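Long-range contacts in aspartokinase (Synechocystis, PDB 3L76), which probably catalyses the ATP-dependent phosphorylation of aspartate's beta-carboxyl group, leading to threonine and lysine, and binds both of these amino acids in ACT-domain pockets: residues L275-D280 with N310-I314; A285-R290 with A545-A549. One frame throughout, in Å; residues are numbered along the deposited sequence.

Read from the N terminus, strand 271-279 supplies the first half of contact 1, and the chain then runs through helix 284-294 and strand 302-303 before strand 311-318 returns to complete it. This closes a loop of 29 residues. Contact 2 starts inside that loop, at 285-290, but finds its partner only at 545-549, more than 250 residues on, so the two contacts cross instead of nesting. Contact 1 is thus local pairing within the ACT range 272-341, whereas contact 2 ties that range to the ACT range 530-588. The two meet where I314 CG2 packs against F289 CZ at 3.6 Å, strand against helix.

Contact 1 (L275-D280 with N310-I314); sequences LLRVPD and NSNDI. With SO4 (sulfate ion), chain G.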
loop_
_atom_site.group_PDB
_atom_site.type_symbol
_atom_site.label_atom_id
_atom_site.label_comp_id
_atom_site.label_asym_id
_atom_site.label_seq_id
_atom_site.Cartn_x
_atom_site.Cartn_y
_atom_site.Cartn_z
ATOM N N LEU A 275 60.059 -3.653 -9.963
ATOM C CA LEU A 275 60.843 -4.329 -10.988
ATOM C C LEU A 275 60.319 -3.924 -12.356
ATOM O O LEU A 275 59.186 -4.230 -12.698
ATOM C CB LEU A 275 60.716 -5.838 -10.842
ATOM C CG LEU A 275 62.018 -6.554 -10.495
ATOM C CD1 LEU A 275 61.804 -8.052 -10.546
ATOM C CD2 LEU A 275 63.141 -6.125 -11.446
ATOM N N LEU A 276 61.149 -3.232 -13.127
ATOM C CA LEU A 276 60.756 -2.717 -14.435
ATOM C C LEU A 276 61.132 -3.662 -15.571
ATOM O O LEU A 276 62.165 -4.333 -15.516
ATOM C CB LEU A 276 61.449 -1.379 -14.679
ATOM C CG LEU A 276 61.245 -0.287 -13.640
ATOM C CD1 LEU A 276 62.153 0.880 -13.953
ATOM C CD2 LEU A 276 59.777 0.141 -13.589
ATOM N N ARG A 277 60.290 -3.693 -16.599
ATOM C CA ARG A 277 60.595 -4.372 -17.859
ATOM C C ARG A 277 61.001 -5.827 -17.668
ATOM O O ARG A 277 62.017 -6.282 -18.198
ATOM C CB ARG A 277 61.691 -3.626 -18.622
ATOM C CG ARG A 277 61.721 -3.949 -20.104
ATOM C CD ARG A 277 62.529 -2.925 -20.856
ATOM N NE ARG A 277 62.367 -3.055 -22.296
ATOM C CZ ARG A 277 63.164 -2.472 -23.180
ATOM N NH1 ARG A 277 64.185 -1.727 -22.775
ATOM N NH2 ARG A 277 62.941 -2.634 -24.468
ATOM N N VAL A 278 60.206 -6.545 -16.897
ATOM C CA VAL A 278 60.418 -7.962 -16.680
ATOM C C VAL A 278 59.655 -8.689 -17.803
ATOM O O VAL A 278 58.778 -8.101 -18.433
ATOM C CB VAL A 278 59.921 -8.343 -15.249
ATOM C CG1 VAL A 278 58.471 -8.769 -15.279
ATOM C CG2 VAL A 278 60.773 -9.419 -14.642
ATOM N N PRO A 279 60.000 -9.958 -18.085
ATOM C CA PRO A 279 59.301 -10.667 -19.171
ATOM C C PRO A 279 57.827 -10.934 -18.853
ATOM O O PRO A 279 57.488 -11.314 -17.727
ATOM C CB PRO A 279 60.069 -12.000 -19.285
ATOM C CG PRO A 279 61.403 -11.738 -18.660
ATOM C CD PRO A 279 61.152 -10.724 -17.573
ATOM N N ASP A 280 56.958 -10.745 -19.841
ATOM C CA ASP A 280 55.528 -10.979 -19.638
ATOM C C ASP A 280 55.122 -12.404 -19.963
ATOM O O ASP A 280 54.526 -12.664 -21.003
ATOM C CB ASP A 280 54.687 -10.004 -20.466
ATOM C CG ASP A 280 53.190 -10.204 -20.259
ATOM O OD1 ASP A 280 52.787 -10.771 -19.212
ATOM O OD2 ASP A 280 52.413 -9.795 -21.142
ATOM N N ASN A 310 56.302 -6.814 -25.016
ATOM C CA ASN A 310 56.343 -8.187 -24.527
ATOM C C ASN A 310 56.788 -8.287 -23.070
ATOM O O ASN A 310 57.275 -9.320 -22.611
ATOM C CB ASN A 310 57.228 -9.032 -25.435
ATOM C CG ASN A 310 56.829 -8.908 -26.886
ATOM O OD1 ASN A 310 55.738 -9.333 -27.261
ATOM N ND2 ASN A 310 57.699 -8.293 -27.709
ATOM N N SER A 311 56.612 -7.206 -22.330
ATOM C CA SER A 311 57.016 -7.226 -20.935
ATOM C C SER A 311 56.085 -6.404 -20.028
ATOM O O SER A 311 55.128 -5.797 -20.492
ATOM C CB SER A 311 58.472 -6.772 -20.818
ATOM O OG SER A 311 58.661 -5.530 -21.452
ATOM N N ASN A 312 56.355 -6.407 -18.731
ATOM C CA ASN A 312 55.564 -5.600 -17.803
ATOM C C ASN A 312 56.406 -5.118 -16.628
ATOM O O ASN A 312 57.534 -5.559 -16.462
ATOM C CB ASN A 312 54.367 -6.401 -17.282
ATOM C CG ASN A 312 53.174 -5.525 -16.955
ATOM O OD1 ASN A 312 53.311 -4.333 -16.700
ATOM N ND2 ASN A 312 51.991 -6.119 -16.969
ATOM N N ASP A 313 55.854 -4.217 -15.815
ATOM C CA ASP A 313 56.477 -3.860 -14.540
ATOM C C ASP A 313 55.716 -4.535 -13.388
ATOM O O ASP A 313 54.546 -4.903 -13.518
ATOM C CB ASP A 313 56.497 -2.358 -14.344
ATOM C CG ASP A 313 57.072 -1.607 -15.530
ATOM O OD1 ASP A 313 58.050 -2.077 -16.162
ATOM O OD2 ASP A 313 56.540 -0.517 -15.818
ATOM N N ILE A 314 56.391 -4.725 -12.268
ATOM C CA ILE A 314 55.734 -5.171 -11.055
ATOM C C ILE A 314 56.111 -4.249 -9.889
ATOM O O ILE A 314 57.291 -4.045 -9.606
ATOM C CB ILE A 314 56.071 -6.607 -10.719
ATOM C CG1 ILE A 314 55.666 -7.526 -11.875
ATOM C CG2 ILE A 314 55.373 -7.013 -9.429
ATOM C CD1 ILE A 314 55.946 -9.001 -11.639
HETATM S S SO4 G . 59.981 -5.008 -24.594
HETATM O O1 SO4 G . 58.982 -3.995 -24.437
HETATM O O2 SO4 G . 60.388 -5.749 -23.421
HETATM O O3 SO4 G . 59.384 -5.965 -25.499
HETATM O O4 SO4 G . 61.177 -4.342 -25.007
HETATM O O HOH W 1 51.363 -8.874 -17.717
#
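L275 and I314 form an antiparallel hydrogen-bonded pair, with bonds from L275 N to I314 O (2.8 Å) and from I314 N to L275 O (2.9 Å). Two residues on, the ladder slips by one: R277 and V278 both face N312, the signature of a G1 beta bulge. R277 adopts the left-handed backbone conformation (phi 54°) that this bulge requires, and the strand turns a corner there. V278 N resumes the pairing at N312 O (2.9 Å), while the return bond is less certain; beyond it D280 N reaches N310 O, tilted from that carbonyl's plane.

The slip takes R277 N out of good alignment with N312 O, and a side chain accepts its hydrogen bond instead: D313 OD1 does so at 2.8 Å, nearly straight (166°) and almost along the carboxylate's C-O axis, while L276 CD2 lies across D313 CG at 3.8 Å. The extended arm of R277 brings its guanidinium edge-on to a sulfate, probably from the crystallisation liquor: NH2 bonds to O4, with NE adding a weak second bond. S311 OG and N310 N hold the same ion through O2 and O3.

D280 leans toward S311, with CB 3.7 Å from S311 CA; chi1 (-179°) sets CG opposite the backbone N, and the carboxylate lies beside N312, where OD1 meets the bound threonine's amino nitrogen. A water that donates to D280 OD1 (2.8 Å) and accepts from N312 ND2 (2.9 Å) links this first-shell group to the next strand, and S305 O also takes a bond from ND2.

Helix 284-294 packs on the face carrying L275, V278 and I314, through L288, V284 and F289, while strand 348-361 continues the pairing beyond 275-276, its E348 bonded to the backbone of L276.

Contact 2 (A285-R290 with A545-A549); sequences ASKLFR and AHFFA. With THR (threonine), chain C.
F289 and F548 meet obliquely: the CD2 corner of F289 approaches the rim of F548 at CE2 (3.5 Å), near the plane of that second ring, with the ring planes 59° apart and the centroids separated by 5.4 Å. Both side chains have CG anti to the carbonyl carbon (chi1 -64° in F289), which turns each ring off its helix toward the strands beneath. L288 CD1 lies over one face of F289, and A285 CB touches F548 CD2 beside the pair.

The helices run nearly antiparallel, crossing at -157° with axes 8.0 Å apart, a closeness that small residues allow. A545 CB sits against F289 CB at 3.8 Å and against the backbone beyond it, while S286 presents CB and OG to A549. The side-by-side helices belong to two ACT domains of one chain, consistent with the lateral pairing common in this family, and a threonine lies at the seam. Its carboxylate oxygen OXT accepts a bond from A285 N (2.8 Å) at the start of helix 284-294, where the helix end would probably favour a negative group; N557 and I558 complete the grip from the other domain. An alanine at F289 would remove the ring and is likely to open a gap beside F548, leaving that ring freer to turn. At the exposed border, the bent R290 chain sets the edge of its guanidinium against A549 CB, with NH1 4.0 Å away.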
loop_
_atom_site.group_PDB
_atom_site.type_symbol
_atom_site.label_atom_id
_atom_site.label_comp_id
_atom_site.label_asym_id
_atom_site.label_seq_id
_atom_site.Cartn_x
_atom_site.Cartn_y
_atom_site.Cartn_z
ATOM N N ALA A 285 55.906 -13.357 -11.798
ATOM C CA ALA A 285 55.448 -12.820 -10.516
ATOM C C ALA A 285 55.610 -13.874 -9.439
ATOM O O ALA A 285 56.053 -13.571 -8.334
ATOM C CB ALA A 285 54.002 -12.332 -10.590
ATOM N N SER A 286 55.264 -15.115 -9.777
ATOM C CA SER A 286 55.456 -16.235 -8.868
ATOM C C SER A 286 56.851 -16.233 -8.236
ATOM O O SER A 286 56.978 -16.240 -7.014
ATOM C CB SER A 286 55.223 -17.553 -9.593
ATOM O OG SER A 286 55.298 -18.632 -8.684
ATOM N N LYS A 287 57.895 -16.196 -9.065
ATOM C CA LYS A 287 59.269 -16.246 -8.557
ATOM C C LYS A 287 59.646 -15.046 -7.698
ATOM O O LYS A 287 60.213 -15.208 -6.626
ATOM C CB LYS A 287 60.306 -16.423 -9.675
ATOM C CG LYS A 287 61.729 -16.426 -9.126
ATOM C CD LYS A 287 62.717 -17.117 -10.041
ATOM C CE LYS A 287 63.855 -17.758 -9.239
ATOM N NZ LYS A 287 63.396 -18.902 -8.388
ATOM N N LEU A 288 59.344 -13.848 -8.182
ATOM C CA LEU A 288 59.579 -12.626 -7.416
ATOM C C LEU A 288 59.104 -12.756 -5.969
ATOM O O LEU A 288 59.881 -12.633 -5.019
ATOM C CB LEU A 288 58.844 -11.450 -8.057
ATOM C CG LEU A 288 59.491 -10.061 -8.007
ATOM C CD1 LEU A 288 58.422 -8.963 -8.166
ATOM C CD2 LEU A 288 60.298 -9.839 -6.751
ATOM N N PHE A 289 57.815 -13.001 -5.800
ATOM C CA PHE A 289 57.232 -12.904 -4.480
ATOM C C PHE A 289 57.540 -14.134 -3.643
ATOM O O PHE A 289 57.598 -14.056 -2.420
ATOM C CB PHE A 289 55.724 -12.601 -4.562
ATOM C CG PHE A 289 55.418 -11.259 -5.181
ATOM C CD1 PHE A 289 55.579 -10.086 -4.450
ATOM C CD2 PHE A 289 54.991 -11.166 -6.494
ATOM C CE1 PHE A 289 55.308 -8.846 -5.016
ATOM C CE2 PHE A 289 54.717 -9.928 -7.072
ATOM C CZ PHE A 289 54.876 -8.767 -6.331
ATOM N N ARG A 290 57.756 -15.267 -4.299
ATOM C CA ARG A 290 58.191 -16.447 -3.569
ATOM C C ARG A 290 59.500 -16.148 -2.845
ATOM O O ARG A 290 59.595 -16.338 -1.635
ATOM C CB ARG A 290 58.340 -17.657 -4.488
ATOM C CG ARG A 290 57.042 -18.383 -4.809
ATOM C CD ARG A 290 57.343 -19.777 -5.334
ATOM N NE ARG A 290 58.376 -19.742 -6.367
ATOM C CZ ARG A 290 58.187 -20.092 -7.636
ATOM N NH1 ARG A 290 56.999 -20.532 -8.038
ATOM N NH2 ARG A 290 59.189 -20.012 -8.501
ATOM N N ALA A 545 52.341 -14.720 -2.959
ATOM C CA ALA A 545 53.250 -15.608 -3.663
ATOM C C ALA A 545 52.587 -16.949 -3.941
ATOM O O ALA A 545 52.699 -17.498 -5.037
ATOM C CB ALA A 545 54.544 -15.787 -2.891
ATOM N N HIS A 546 51.877 -17.467 -2.951
ATOM C CA HIS A 546 51.182 -18.735 -3.122
ATOM C C HIS A 546 50.129 -18.660 -4.214
ATOM O O HIS A 546 49.986 -19.576 -5.011
ATOM C CB HIS A 546 50.535 -19.169 -1.817
ATOM C CG HIS A 546 50.246 -20.634 -1.756
ATOM N ND1 HIS A 546 51.190 -21.587 -2.083
ATOM C CD2 HIS A 546 49.128 -21.315 -1.415
ATOM C CE1 HIS A 546 50.663 -22.787 -1.941
ATOM N NE2 HIS A 546 49.412 -22.652 -1.538
ATOM N N PHE A 547 49.386 -17.557 -4.228
ATOM C CA PHE A 547 48.357 -17.308 -5.233
ATOM C C PHE A 547 48.957 -17.309 -6.655
ATOM O O PHE A 547 48.499 -18.046 -7.534
ATOM C CB PHE A 547 47.631 -15.991 -4.894
ATOM C CG PHE A 547 46.494 -15.647 -5.819
ATOM C CD1 PHE A 547 45.882 -16.617 -6.597
ATOM C CD2 PHE A 547 46.032 -14.342 -5.902
ATOM C CE1 PHE A 547 44.839 -16.287 -7.455
ATOM C CE2 PHE A 547 44.985 -14.002 -6.759
ATOM C CZ PHE A 547 44.387 -14.975 -7.532
ATOM N N PHE A 548 49.995 -16.504 -6.869
ATOM C CA PHE A 548 50.649 -16.422 -8.176
ATOM C C PHE A 548 51.288 -17.745 -8.598
ATOM O O PHE A 548 51.285 -18.098 -9.773
ATOM C CB PHE A 548 51.710 -15.325 -8.182
ATOM C CG PHE A 548 51.208 -13.996 -7.726
ATOM C CD1 PHE A 548 49.878 -13.638 -7.910
ATOM C CD2 PHE A 548 52.065 -13.094 -7.111
ATOM C CE1 PHE A 548 49.405 -12.404 -7.488
ATOM C CE2 PHE A 548 51.602 -11.851 -6.691
ATOM C CZ PHE A 548 50.271 -11.504 -6.889
ATOM N N ALA A 549 51.842 -18.473 -7.637
ATOM C CA ALA A 549 52.457 -19.754 -7.941
ATOM C C ALA A 549 51.398 -20.732 -8.416
ATOM O O ALA A 549 51.647 -21.565 -9.283
ATOM C CB ALA A 549 53.178 -20.299 -6.733
HETATM N N THR C . 52.841 -12.198 -16.675
HETATM C CA THR C . 53.780 -12.439 -15.571
HETATM C C THR C . 53.387 -13.658 -14.743
HETATM O O THR C . 52.341 -14.280 -14.997
HETATM C CB THR C . 53.932 -11.204 -14.662
HETATM O OG1 THR C . 52.667 -10.883 -14.059
HETATM C CG2 THR C . 54.400 -10.013 -15.487
HETATM O OXT THR C . 54.128 -14.048 -13.832
#